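Local coordinates for protein toll (Drosophila melanogaster, PDB 4LXR) that acts as a leucine-rich-repeat receptor for the activated cytokine Spätzle, switching on signalling that sets embryonic dorsal-ventral polarity and induces an antifungal response, at residues A[433-438]-A[458-463]; A[438-443]-A[463-468]; A[483-488]-A[508-513]; A[373-378]-A[395-400]. All blocks are in the same frame, centred on the assembly; numbering follows the deposited sequence. Where two conformers were deposited one is given.

Interaction 1: A[433-438]-A[458-463]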
loop_
_atom_site.group_PDB
_atom_site.type_symbol
_atom_site.label_atom_id
_atom_site.label_comp_id
_atom_site.label_asym_id
_atom_site.label_seq_id
_atom_site.Cartn_x
_atom_site.Cartn_y
_atom_site.Cartn_z
ATOM N N MET A 433 4.327 -14.995 31.451
ATOM C CA MET A 433 4.494 -14.254 32.700
ATOM C C MET A 433 5.832 -14.536 33.370
ATOM O O MET A 433 6.486 -13.626 33.876
ATOM C CB MET A 433 3.386 -14.611 33.689
ATOM C CG MET A 433 2.011 -14.071 33.359
ATOM S SD MET A 433 0.868 -14.373 34.731
ATOM C CE MET A 433 -0.595 -13.526 34.144
ATOM N N LEU A 434 6.224 -15.807 33.380
ATOM C CA LEU A 434 7.465 -16.226 34.029
ATOM C C LEU A 434 8.679 -15.982 33.128
ATOM O O LEU A 434 9.759 -16.528 33.357
ATOM C CB LEU A 434 7.379 -17.688 34.482
ATOM C CG LEU A 434 6.300 -17.946 35.543
ATOM C CD1 LEU A 434 6.245 -19.414 35.952
ATOM C CD2 LEU A 434 6.504 -17.060 36.769
ATOM N N GLN A 435 8.470 -15.159 32.103
ATOM C CA GLN A 435 9.537 -14.620 31.258
ATOM C C GLN A 435 10.445 -15.693 30.668
ATOM O O GLN A 435 11.633 -15.463 30.452
ATOM C CB GLN A 435 10.362 -13.581 32.032
ATOM C CG GLN A 435 10.972 -12.479 31.167
ATOM C CD GLN A 435 9.928 -11.579 30.521
ATOM O OE1 GLN A 435 9.322 -11.933 29.505
ATOM N NE2 GLN A 435 9.719 -10.405 31.104
ATOM N N THR A 436 9.878 -16.867 30.414
ATOM C CA THR A 436 10.640 -17.973 29.850
ATOM C C THR A 436 11.155 -17.623 28.445
ATOM O O THR A 436 10.462 -16.988 27.653
ATOM C CB THR A 436 9.817 -19.292 29.865
ATOM O OG1 THR A 436 9.638 -19.725 31.224
ATOM C CG2 THR A 436 10.515 -20.403 29.076
ATOM N N GLN A 437 12.399 -18.004 28.172
ATOM C CA GLN A 437 13.024 -17.771 26.887
ATOM C C GLN A 437 12.478 -18.796 25.893
ATOM O O GLN A 437 12.819 -19.980 25.947
ATOM C CB GLN A 437 14.545 -17.885 27.026
ATOM C CG GLN A 437 15.345 -17.216 25.914
ATOM C CD GLN A 437 16.811 -17.036 26.282
ATOM O OE1 GLN A 437 17.229 -17.373 27.390
ATOM N NE2 GLN A 437 17.595 -16.499 25.353
ATOM N N ILE A 438 11.608 -18.339 24.999
ATOM C CA ILE A 438 10.882 -19.244 24.121
ATOM C C ILE A 438 11.103 -18.828 22.685
ATOM O O ILE A 438 10.762 -17.715 22.307
ATOM C CB ILE A 438 9.364 -19.204 24.412
ATOM C CG1 ILE A 438 9.100 -19.333 25.916
ATOM C CG2 ILE A 438 8.642 -20.302 23.639
ATOM C CD1 ILE A 438 7.858 -18.598 26.397
ATOM N N ILE A 458 -1.302 -13.866 18.032
ATOM C CA ILE A 458 -0.079 -13.833 18.801
ATOM C C ILE A 458 -0.356 -13.043 20.081
ATOM O O ILE A 458 -1.094 -12.046 20.062
ATOM C CB ILE A 458 1.049 -13.172 17.984
ATOM C CG1 ILE A 458 1.236 -13.904 16.645
ATOM C CG2 ILE A 458 2.338 -13.121 18.773
ATOM C CD1 ILE A 458 1.773 -15.296 16.782
ATOM N N ILE A 459 0.204 -13.509 21.194
ATOM C CA ILE A 459 0.031 -12.831 22.473
ATOM C C ILE A 459 1.355 -12.362 23.054
ATOM O O ILE A 459 1.386 -11.719 24.094
ATOM C CB ILE A 459 -0.666 -13.744 23.520
ATOM C CG1 ILE A 459 0.162 -14.998 23.777
ATOM C CG2 ILE A 459 -2.047 -14.136 23.054
ATOM C CD1 ILE A 459 -0.369 -15.833 24.918
ATOM N N PHE A 460 2.450 -12.670 22.378
ATOM C CA PHE A 460 3.758 -12.525 23.001
ATOM C C PHE A 460 4.835 -12.179 21.984
ATOM O O PHE A 460 4.852 -12.730 20.879
ATOM C CB PHE A 460 4.089 -13.851 23.696
ATOM C CG PHE A 460 5.465 -13.923 24.280
ATOM C CD1 PHE A 460 5.810 -13.151 25.379
ATOM C CD2 PHE A 460 6.393 -14.817 23.771
ATOM C CE1 PHE A 460 7.078 -13.240 25.943
ATOM C CE2 PHE A 460 7.658 -14.916 24.323
ATOM C CZ PHE A 460 8.002 -14.123 25.418
ATOM N N VAL A 461 5.736 -11.276 22.364
ATOM C CA VAL A 461 6.918 -10.984 21.559
ATOM C C VAL A 461 8.014 -12.012 21.849
ATOM O O VAL A 461 8.685 -11.928 22.871
ATOM C CB VAL A 461 7.462 -9.574 21.863
ATOM C CG1 VAL A 461 8.681 -9.302 21.030
ATOM C CG2 VAL A 461 6.385 -8.524 21.616
ATOM N N TYR A 462 8.187 -12.978 20.949
ATOM C CA TYR A 462 9.120 -14.095 21.155
ATOM C C TYR A 462 10.597 -13.712 21.209
ATOM O O TYR A 462 10.998 -12.667 20.711
ATOM C CB TYR A 462 8.886 -15.193 20.097
ATOM C CG TYR A 462 7.661 -16.017 20.395
ATOM C CD1 TYR A 462 6.384 -15.492 20.202
ATOM C CD2 TYR A 462 7.776 -17.309 20.900
ATOM C CE1 TYR A 462 5.251 -16.239 20.500
ATOM C CE2 TYR A 462 6.648 -18.070 21.183
ATOM C CZ TYR A 462 5.391 -17.528 20.987
ATOM O OH TYR A 462 4.274 -18.279 21.278
ATOM N N ASN A 463 11.403 -14.587 21.802
ATOM C CA ASN A 463 12.825 -14.325 22.032
ATOM C C ASN A 463 13.651 -14.156 20.761
ATOM O O ASN A 463 14.470 -13.238 20.660
ATOM C CB ASN A 463 13.441 -15.429 22.898
ATOM C CG ASN A 463 14.946 -15.285 23.042
ATOM O OD1 ASN A 463 15.434 -14.502 23.855
ATOM N ND2 ASN A 463 15.693 -16.044 22.246
#

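Interaction 2: A[438-443]-A[463-468]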
loop_
_atom_site.group_PDB
_atom_site.type_symbol
_atom_site.label_atom_id
_atom_site.label_comp_id
_atom_site.label_asym_id
_atom_site.label_seq_id
_atom_site.Cartn_x
_atom_site.Cartn_y
_atom_site.Cartn_z
ATOM N N ILE A 438 11.608 -18.339 24.999
ATOM C CA ILE A 438 10.882 -19.244 24.121
ATOM C C ILE A 438 11.103 -18.828 22.685
ATOM O O ILE A 438 10.762 -17.715 22.307
ATOM C CB ILE A 438 9.364 -19.204 24.412
ATOM C CG1 ILE A 438 9.100 -19.333 25.916
ATOM C CG2 ILE A 438 8.642 -20.302 23.639
ATOM C CD1 ILE A 438 7.858 -18.598 26.397
ATOM N N ASN A 439 11.697 -19.702 21.885
ATOM C CA ASN A 439 11.856 -19.394 20.461
ATOM C C ASN A 439 10.615 -19.766 19.657
ATOM O O ASN A 439 10.049 -20.843 19.846
ATOM C CB ASN A 439 13.082 -20.098 19.868
ATOM C CG ASN A 439 14.392 -19.480 20.319
ATOM O OD1 ASN A 439 14.496 -18.264 20.496
ATOM N ND2 ASN A 439 15.406 -20.320 20.503
ATOM N N SER A 440 10.203 -18.862 18.773
ATOM C CA SER A 440 9.186 -19.145 17.766
ATOM C C SER A 440 9.719 -20.149 16.731
ATOM O O SER A 440 10.925 -20.371 16.650
ATOM C CB SER A 440 8.778 -17.850 17.062
ATOM O OG SER A 440 9.640 -17.570 15.967
ATOM N N PRO A 441 8.819 -20.766 15.941
ATOM C CA PRO A 441 9.242 -21.660 14.850
ATOM C C PRO A 441 10.114 -20.962 13.799
ATOM O O PRO A 441 10.770 -21.621 12.987
ATOM C CB PRO A 441 7.909 -22.095 14.213
ATOM C CG PRO A 441 6.913 -21.980 15.305
ATOM C CD PRO A 441 7.357 -20.798 16.142
ATOM N N PHE A 442 10.115 -19.635 13.816
ATOM C CA PHE A 442 10.859 -18.847 12.838
ATOM C C PHE A 442 12.308 -18.639 13.260
ATOM O O PHE A 442 13.103 -18.052 12.521
ATOM C CB PHE A 442 10.159 -17.506 12.651
ATOM C CG PHE A 442 8.683 -17.640 12.457
ATOM C CD1 PHE A 442 8.174 -18.509 11.496
ATOM C CD2 PHE A 442 7.798 -16.950 13.262
ATOM C CE1 PHE A 442 6.810 -18.660 11.334
ATOM C CE2 PHE A 442 6.433 -17.098 13.096
ATOM C CZ PHE A 442 5.943 -17.947 12.130
ATOM N N GLY A 443 12.640 -19.146 14.447
ATOM C CA GLY A 443 13.904 -18.865 15.102
ATOM C C GLY A 443 15.149 -19.293 14.363
ATOM O O GLY A 443 16.237 -18.794 14.653
ATOM N N ASN A 463 11.403 -14.587 21.802
ATOM C CA ASN A 463 12.825 -14.325 22.032
ATOM C C ASN A 463 13.651 -14.156 20.761
ATOM O O ASN A 463 14.470 -13.238 20.660
ATOM C CB ASN A 463 13.441 -15.429 22.898
ATOM C CG ASN A 463 14.946 -15.285 23.042
ATOM O OD1 ASN A 463 15.434 -14.502 23.855
ATOM N ND2 ASN A 463 15.693 -16.044 22.246
ATOM N N ASP A 464 13.446 -15.047 19.795
ATOM C CA ASP A 464 14.235 -15.002 18.570
ATOM C C ASP A 464 14.000 -13.721 17.780
ATOM O O ASP A 464 14.907 -13.250 17.097
ATOM C CB ASP A 464 13.987 -16.234 17.691
ATOM C CG ASP A 464 12.513 -16.519 17.490
ATOM O OD1 ASP A 464 11.767 -16.561 18.499
ATOM O OD2 ASP A 464 12.106 -16.706 16.322
ATOM N N TRP A 465 12.798 -13.151 17.882
ATOM C CA TRP A 465 12.483 -11.935 17.124
ATOM C C TRP A 465 13.325 -10.775 17.637
ATOM O O TRP A 465 13.658 -9.852 16.890
ATOM C CB TRP A 465 10.990 -11.578 17.205
ATOM C CG TRP A 465 10.050 -12.665 16.731
ATOM C CD1 TRP A 465 10.373 -13.769 15.997
ATOM C CD2 TRP A 465 8.638 -12.744 16.974
ATOM N NE1 TRP A 465 9.253 -14.536 15.776
ATOM C CE2 TRP A 465 8.174 -13.925 16.364
ATOM C CE3 TRP A 465 7.724 -11.933 17.653
ATOM C CZ2 TRP A 465 6.835 -14.318 16.413
ATOM C CZ3 TRP A 465 6.394 -12.326 17.709
ATOM C CH2 TRP A 465 5.962 -13.504 17.088
ATOM N N LYS A 466 13.675 -10.827 18.919
ATOM C CA LYS A 466 14.446 -9.751 19.532
ATOM C C LYS A 466 15.944 -10.001 19.423
ATOM O O LYS A 466 16.726 -9.069 19.236
ATOM C CB LYS A 466 14.081 -9.595 21.016
ATOM C CG LYS A 466 12.674 -9.093 21.306
ATOM C CD LYS A 466 12.451 -8.983 22.816
ATOM C CE LYS A 466 12.616 -10.348 23.478
ATOM N NZ LYS A 466 12.196 -10.388 24.893
ATOM N N ASN A 467 16.344 -11.260 19.560
ATOM C CA ASN A 467 17.748 -11.565 19.815
ATOM C C ASN A 467 18.440 -12.404 18.753
ATOM O O ASN A 467 19.669 -12.459 18.714
ATOM C CB ASN A 467 17.897 -12.234 21.180
ATOM C CG ASN A 467 17.417 -11.347 22.311
ATOM O OD1 ASN A 467 17.754 -10.162 22.374
ATOM N ND2 ASN A 467 16.618 -11.916 23.209
ATOM N N THR A 468 17.664 -13.046 17.887
ATOM C CA THR A 468 18.251 -13.930 16.891
ATOM C C THR A 468 18.182 -13.296 15.506
ATOM O O THR A 468 19.084 -13.457 14.697
ATOM C CB THR A 468 17.563 -15.314 16.887
ATOM O OG1 THR A 468 17.584 -15.867 18.207
ATOM C CG2 THR A 468 18.273 -16.268 15.938
#

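Interaction 3: A[483-488]-A[508-513]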
loop_
_atom_site.group_PDB
_atom_site.type_symbol
_atom_site.label_atom_id
_atom_site.label_comp_id
_atom_site.label_asym_id
_atom_site.label_seq_id
_atom_site.Cartn_x
_atom_site.Cartn_y
_atom_site.Cartn_z
ATOM N N SER A 483 -1.461 -8.312 25.174
ATOM C CA SER A 483 -2.286 -7.608 26.158
ATOM C C SER A 483 -1.514 -6.653 27.078
ATOM O O SER A 483 -2.115 -5.852 27.788
ATOM C CB SER A 483 -3.121 -8.602 26.977
ATOM O OG SER A 483 -2.271 -9.486 27.678
ATOM N N SER A 484 -0.188 -6.728 27.067
ATOM C CA SER A 484 0.613 -5.836 27.898
ATOM C C SER A 484 2.072 -5.806 27.455
ATOM O O SER A 484 2.553 -6.750 26.822
ATOM C CB SER A 484 0.524 -6.237 29.374
ATOM O OG SER A 484 1.177 -7.473 29.592
ATOM N N LEU A 485 2.766 -4.715 27.776
ATOM C CA LEU A 485 4.173 -4.580 27.415
ATOM C C LEU A 485 5.039 -4.233 28.621
ATOM O O LEU A 485 4.609 -3.499 29.512
ATOM C CB LEU A 485 4.360 -3.532 26.306
ATOM C CG LEU A 485 3.733 -3.822 24.934
ATOM C CD1 LEU A 485 3.801 -2.575 24.067
ATOM C CD2 LEU A 485 4.423 -4.987 24.229
ATOM N N GLY A 486 6.250 -4.786 28.646
ATOM C CA GLY A 486 7.293 -4.381 29.580
ATOM C C GLY A 486 8.450 -3.884 28.729
ATOM O O GLY A 486 8.387 -3.963 27.507
ATOM N N TYR A 487 9.505 -3.365 29.339
ATOM C CA TYR A 487 10.605 -2.852 28.538
ATOM C C TYR A 487 11.308 -3.992 27.807
ATOM O O TYR A 487 11.882 -3.786 26.743
ATOM C CB TYR A 487 11.592 -2.032 29.383
ATOM C CG TYR A 487 12.481 -2.852 30.284
ATOM C CD1 TYR A 487 12.061 -3.219 31.560
ATOM C CD2 TYR A 487 13.743 -3.253 29.866
ATOM C CE1 TYR A 487 12.872 -3.968 32.393
ATOM C CE2 TYR A 487 14.561 -4.002 30.688
ATOM C CZ TYR A 487 14.122 -4.356 31.952
ATOM O OH TYR A 487 14.937 -5.102 32.770
ATOM N N GLU A 488 11.239 -5.195 28.375
ATOM C CA GLU A 488 11.823 -6.384 27.750
ATOM C C GLU A 488 11.147 -6.738 26.427
ATOM O O GLU A 488 11.758 -7.376 25.567
ATOM C CB GLU A 488 11.746 -7.589 28.690
ATOM C CG GLU A 488 12.484 -7.412 29.995
ATOM C CD GLU A 488 11.544 -7.193 31.175
ATOM O OE1 GLU A 488 10.400 -6.729 30.962
ATOM O OE2 GLU A 488 11.953 -7.493 32.317
ATOM N N ARG A 508 -3.448 -3.254 27.235
ATOM C CA ARG A 508 -4.136 -2.467 28.259
ATOM C C ARG A 508 -3.172 -1.823 29.252
ATOM O O ARG A 508 -3.398 -0.701 29.705
ATOM C CB ARG A 508 -5.208 -3.310 28.959
ATOM C CG ARG A 508 -6.382 -3.588 28.033
ATOM C CD ARG A 508 -7.525 -4.338 28.690
ATOM N NE ARG A 508 -8.653 -4.442 27.769
ATOM C CZ ARG A 508 -8.760 -5.361 26.815
ATOM N NH1 ARG A 508 -7.807 -6.271 26.650
ATOM N NH2 ARG A 508 -9.823 -5.371 26.024
ATOM N N ARG A 509 -2.090 -2.524 29.573
ATOM C CA ARG A 509 -1.029 -1.929 30.378
ATOM C C ARG A 509 0.302 -1.911 29.638
ATOM O O ARG A 509 0.614 -2.809 28.853
ATOM C CB ARG A 509 -0.870 -2.647 31.722
ATOM C CG ARG A 509 0.162 -2.002 32.658
ATOM C CD ARG A 509 0.154 -2.688 34.000
ATOM N NE ARG A 509 -1.185 -2.629 34.577
ATOM C CZ ARG A 509 -1.604 -3.400 35.570
ATOM N NH1 ARG A 509 -0.787 -4.301 36.094
ATOM N NH2 ARG A 509 -2.837 -3.274 36.030
ATOM N N ILE A 510 1.057 -0.851 29.892
ATOM C CA ILE A 510 2.454 -0.724 29.499
ATOM C C ILE A 510 3.237 -0.315 30.747
ATOM O O ILE A 510 3.160 0.829 31.188
ATOM C CB ILE A 510 2.658 0.360 28.439
ATOM C CG1 ILE A 510 1.906 0.001 27.154
ATOM C CG2 ILE A 510 4.144 0.563 28.182
ATOM C CD1 ILE A 510 2.103 0.997 26.043
ATOM N N ALA A 511 3.983 -1.254 31.317
ATOM C CA ALA A 511 4.601 -1.049 32.613
ATOM C C ALA A 511 6.116 -0.931 32.509
ATOM O O ALA A 511 6.825 -1.936 32.447
ATOM C CB ALA A 511 4.210 -2.175 33.559
ATOM N N LEU A 512 6.599 0.307 32.478
ATOM C CA LEU A 512 8.029 0.588 32.455
ATOM C C LEU A 512 8.488 0.981 33.851
ATOM O O LEU A 512 7.787 1.704 34.558
ATOM C CB LEU A 512 8.338 1.706 31.457
ATOM C CG LEU A 512 7.845 1.430 30.037
ATOM C CD1 LEU A 512 8.233 2.552 29.100
ATOM C CD2 LEU A 512 8.395 0.107 29.554
ATOM N N PRO A 513 9.674 0.508 34.257
ATOM C CA PRO A 513 10.111 0.723 35.636
ATOM C C PRO A 513 10.765 2.086 35.850
ATOM O O PRO A 513 11.074 2.810 34.897
ATOM C CB PRO A 513 11.125 -0.402 35.856
ATOM C CG PRO A 513 11.605 -0.788 34.467
ATOM C CD PRO A 513 10.734 -0.102 33.439
HETATM O O HOH W 1 8.889 -3.408 32.407
#

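Interaction 4: A[373-378]-A[395-400]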
loop_
_atom_site.group_PDB
_atom_site.type_symbol
_atom_site.label_atom_id
_atom_site.label_comp_id
_atom_site.label_asym_id
_atom_site.label_seq_id
_atom_site.Cartn_x
_atom_site.Cartn_y
_atom_site.Cartn_z
ATOM N N ASN A 373 -5.995 -19.063 0.125
ATOM C CA ASN A 373 -6.332 -20.464 0.073
ATOM C C ASN A 373 -6.897 -20.893 1.425
ATOM O O ASN A 373 -7.220 -20.051 2.257
ATOM C CB ASN A 373 -5.099 -21.274 -0.332
ATOM C CG ASN A 373 -4.933 -21.335 -1.850
ATOM O OD1 ASN A 373 -5.706 -22.001 -2.528
ATOM N ND2 ASN A 373 -3.962 -20.611 -2.381
ATOM N N LEU A 374 -7.019 -22.193 1.639
ATOM C CA LEU A 374 -7.642 -22.706 2.846
ATOM C C LEU A 374 -6.714 -23.652 3.573
ATOM O O LEU A 374 -7.167 -24.641 4.119
ATOM C CB LEU A 374 -8.922 -23.453 2.484
ATOM C CG LEU A 374 -9.980 -22.631 1.744
ATOM C CD1 LEU A 374 -11.109 -23.531 1.276
ATOM C CD2 LEU A 374 -10.517 -21.507 2.636
ATOM N N LEU A 375 -5.411 -23.377 3.541
ATOM C CA LEU A 375 -4.436 -24.234 4.211
ATOM C C LEU A 375 -4.500 -24.056 5.732
ATOM O O LEU A 375 -4.700 -22.941 6.229
ATOM C CB LEU A 375 -3.026 -23.929 3.691
ATOM C CG LEU A 375 -2.869 -24.227 2.188
ATOM C CD1 LEU A 375 -1.643 -23.568 1.634
ATOM C CD2 LEU A 375 -2.839 -25.723 1.930
ATOM N N THR A 376 -4.322 -25.149 6.465
ATOM C CA THR A 376 -4.482 -25.109 7.915
ATOM C C THR A 376 -3.195 -25.358 8.681
ATOM O O THR A 376 -3.166 -25.184 9.878
ATOM C CB THR A 376 -5.479 -26.148 8.411
ATOM O OG1 THR A 376 -5.140 -27.423 7.854
ATOM C CG2 THR A 376 -6.896 -25.775 8.036
ATOM N N GLY A 377 -2.134 -25.764 8.002
ATOM C CA GLY A 377 -0.917 -26.105 8.705
ATOM C C GLY A 377 0.311 -25.958 7.844
ATOM O O GLY A 377 0.223 -25.820 6.622
ATOM N N ILE A 378 1.468 -25.939 8.490
ATOM C CA ILE A 378 2.731 -26.028 7.777
ATOM C C ILE A 378 3.443 -27.185 8.430
ATOM O O ILE A 378 3.635 -27.192 9.661
ATOM C CB ILE A 378 3.585 -24.758 7.906
ATOM C CG1 ILE A 378 2.764 -23.522 7.554
ATOM C CG2 ILE A 378 4.822 -24.856 7.011
ATOM C CD1 ILE A 378 3.592 -22.253 7.460
ATOM N N SER A 395 -0.629 -15.474 3.027
ATOM C CA SER A 395 -1.673 -14.591 3.544
ATOM C C SER A 395 -3.061 -15.134 3.288
ATOM O O SER A 395 -3.305 -15.764 2.256
ATOM C CB SER A 395 -1.561 -13.226 2.870
ATOM O OG SER A 395 -0.211 -12.825 2.848
ATOM N N ARG A 396 -3.969 -14.858 4.220
ATOM C CA ARG A 396 -5.378 -15.195 4.073
ATOM C C ARG A 396 -5.560 -16.680 3.750
ATOM O O ARG A 396 -6.156 -17.047 2.731
ATOM C CB ARG A 396 -6.053 -14.292 3.026
ATOM C CG ARG A 396 -6.152 -12.811 3.455
ATOM C CD ARG A 396 -6.651 -11.888 2.337
ATOM N NE ARG A 396 -5.807 -12.019 1.153
ATOM C CZ ARG A 396 -4.692 -11.329 0.943
ATOM N NH1 ARG A 396 -4.286 -10.412 1.807
ATOM N NH2 ARG A 396 -3.982 -11.557 -0.140
ATOM N N ASN A 397 -5.002 -17.520 4.619
ATOM C CA ASN A 397 -5.331 -18.939 4.672
ATOM C C ASN A 397 -6.068 -19.197 5.993
ATOM O O ASN A 397 -6.647 -18.278 6.547
ATOM C CB ASN A 397 -4.073 -19.798 4.516
ATOM C CG ASN A 397 -3.687 -20.012 3.055
ATOM O OD1 ASN A 397 -4.019 -21.044 2.471
ATOM N ND2 ASN A 397 -2.986 -19.042 2.458
ATOM N N ARG A 398 -6.066 -20.433 6.484
ATOM C CA ARG A 398 -6.647 -20.757 7.790
ATOM C C ARG A 398 -5.569 -21.399 8.655
ATOM O O ARG A 398 -5.835 -22.357 9.385
ATOM C CB ARG A 398 -7.814 -21.739 7.657
ATOM C CG ARG A 398 -8.890 -21.365 6.623
ATOM C CD ARG A 398 -9.437 -19.960 6.804
ATOM N NE ARG A 398 -10.004 -19.762 8.132
ATOM C CZ ARG A 398 -9.766 -18.710 8.909
ATOM N NH1 ARG A 398 -8.955 -17.737 8.505
ATOM N NH2 ARG A 398 -10.338 -18.635 10.105
ATOM N N LEU A 399 -4.346 -20.883 8.565
ATOM C CA LEU A 399 -3.208 -21.512 9.237
ATOM C C LEU A 399 -3.390 -21.469 10.732
ATOM O O LEU A 399 -3.699 -20.426 11.290
ATOM C CB LEU A 399 -1.896 -20.823 8.863
ATOM C CG LEU A 399 -1.439 -21.008 7.420
ATOM C CD1 LEU A 399 -0.098 -20.292 7.198
ATOM C CD2 LEU A 399 -1.309 -22.497 7.177
ATOM N N ARG A 400 -3.208 -22.613 11.375
ATOM C CA ARG A 400 -3.385 -22.707 12.812
ATOM C C ARG A 400 -2.132 -23.304 13.469
ATOM O O ARG A 400 -1.750 -22.906 14.570
ATOM C CB ARG A 400 -4.656 -23.504 13.143
ATOM C CG ARG A 400 -4.584 -24.347 14.403
ATOM C CD ARG A 400 -5.718 -24.029 15.369
ATOM N NE ARG A 400 -5.561 -24.725 16.647
ATOM C CZ ARG A 400 -4.758 -24.313 17.627
ATOM N NH1 ARG A 400 -4.035 -23.205 17.474
ATOM N NH2 ARG A 400 -4.670 -25.006 18.755
#

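Interaction 1: A[433-438]-A[458-463]
The carbonyl oxygen of Ile438 is met by both a backbone N-H and the rim of an aromatic ring. Asn463 N donates to Ile438 O over 3.2 Å, with an N-H...O angle of 159°, while Tyr462 CD2 lies 3.3 Å from the same oxygen, which sits at the edge of the tyrosine ring and near its plane. The contact illustrates how successive coils of a leucine-rich-repeat solenoid are joined away from their main strands: 433-438 runs on from the end of LRR 12, and 458-463 belongs to LRR 13. A Schellman motif, with Gln435 as its C-prime residue, ends helix 429-433 and turns the chain into this meeting.

Two apolar contacts flank the shared oxygen. The CG2 branch of Ile438 rests 3.9 Å from Tyr462 CE2, and its other branch meets Phe460, with Ile438 CD1 4.2 Å from Phe460 CE2. Both rings are buried and brace each other edge-to-face, Phe460 CD2 standing 3.6 Å above the centre of one tyrosine face. Ile432 of helix 429-433 touches Phe460 as well as Ile438, carrying the apolar core back into the preceding coil.

On the exposed side, Gln437 has CG anti to its backbone nitrogen (chi1 -160°) and an extended chain, which brings its amide to that of Asn463. The two amide planes are 66° apart, and OD1 of Asn463 has its stronger partner in Asn467. What Gln437 adds is a weak hydrogen bond, from its NE2 to Asn463 OD1 at 3.3 Å.

Interaction 2: A[438-443]-A[463-468]
An ST turn at Ser440, in the loop leading to strand 450-452 of the leucine-rich-repeat solenoid, is bound to the short helix 463-467 of LRR 13. Asp464 grips Ser440 with both carboxylate oxygens. Ser440 N donates to Asp464 OD1 over 2.8 Å, arriving from above the carboxylate plane, and the hydroxyl OG donates to the syn lone pair of Asp464 OD2 at 2.6 Å. The same OG accepts from Phe442 N at 3.0 Å, the bond that defines the turn, and weakly from Trp465 NE1. Donation and acceptance together fix the rotation of this buried hydroxyl. Asp464 reaches it with CG placed between its own backbone nitrogen and carbonyl carbon (chi1 49°), and OD2 also comes within 3.1 Å of Gly443 CA. Replacing Asp464 with an alanine would probably leave Ser440 N and OG without their acceptors on the helix, the hydroxyl's rotation less firmly fixed.

Nearer the start of the loop, Asn439 and Asn463 lie side by side with their amide planes 42° apart. ND2 of Asn463 donates almost straight to Asn439 OD1, which lies in the donor's amide plane, and Asn463 OD1 accepts from Asn467 ND2. On the inner side, Leu451 of strand 450-452 touches both Phe442 and Trp465, whose rings meet rim to rim, with Phe442 CD2 3.8 Å from Trp465 NE1.

Interaction 3: A[483-488]-A[508-513]
Leu485 is hydrogen-bonded to the residues on either side of Ile510: its N donates to Arg509 O at 3.1 Å, and its O accepts from Ala511 N at 2.9 Å. Ahead of this pair, Arg508 N donates to Ser483 O. Beyond Leu485 the chains draw apart, and a water that accepts from Tyr487 N may also bridge to Ala511 O, though that second distance is doubtfully short.

The side chains extend this pairing. Leu485 and Ile510 share one face, with CB of the leucine 4.4 Å from CG1 of the isoleucine, whereas Ser484 and Arg509 start out on the other. Leu512 sends CD2 to within 3.7 Å of Tyr487 N. The Tyr487 and Pro513 side chains cross at about a right angle, Tyr487 CD1 lying 3.8 Å from Pro513 CG.

Farther out, Tyr557 touches Leu512 and Pro513 and meets the Tyr487 ring, and Phe545 of helix 543-549 packs on Ile510 and Leu512. Arg508 is backbone-bonded to Val537, linking the pair to the next coil. Short parallel strands such as 484-485 and 509-510, from LRR 14 and LRR 15 and separate from the principal strand of each repeat, belong to the back of a leucine-rich-repeat solenoid.

Interaction 4: A[373-378]-A[395-400]
Asn397 OD1 accepts the N-H of Leu375 over 2.9 Å (OD1 to N), in the carbonyl plane and on a lone pair, with an N-H...O angle of 162°. This is the asparagine of the leucine-rich repeat doing its usual work, a buried side-chain amide satisfying the backbone of the coil before it. Its CG stands beside the backbone N and anti to the carbonyl carbon (chi1 -84°), which lays the amide alongside Leu375, and ND2 donates to Leu370 O. Packing round the oxygen is close, with Asn373 CB only 3.0 Å from Asn397 OD1. A leucine in place of Asn397 would probably leave Leu375 N without its acceptor and cost Leu370 O one of its two donors. Asn373 plays the same part one repeat earlier, bonding to Leu351 N and Leu346 O.

Backbone bonds continue the register: Arg398 N donates to Leu375 O at 2.9 Å, and Arg400 N to Thr376 O at 3.0 Å. Beside these bonds, the end of Leu399 meets the other segment, CD2 lying 3.5 Å from Gly377 N and CD1 4.2 Å from Ile378 CD1. The arginines lead outward to acidic partners, Arg396 to Asp372, Arg398 to Asp422 and Arg400 to Asp424. Arg398, bent at chi2 and chi3, also returns NH1 to Asn397 O at 3.1 Å.

The two segments thus join LRR 10 to LRR 11 just after their principal parallel strands, 367-369 and 391-393. Immediately downstream, Ile378 is backbone-bonded to Thr401 and Asp403, where strand 377-378 runs parallel to strand 401-402.

From the N terminus, interaction 4 comes first, closing a loop of one repeat between LRR 10 and LRR 11. Interactions 1 and 2 follow and cross: 433-438 and 438-443 run consecutively and are met, in the same order, by 458-463 and 463-468, so that one continuous seam, sharing Ile438 and Asn463, joins the chain after helix 429-433 to helix 463-467. Interaction 3 then closes its own loop between LRR 14 and LRR 15. It is not isolated from the seam, for Lys466 NZ probably donates to Glu488 O and Gln435 packs against Glu488. Interaction 4 touches none of the others; its nearest atoms are about 6 Å from interaction 2.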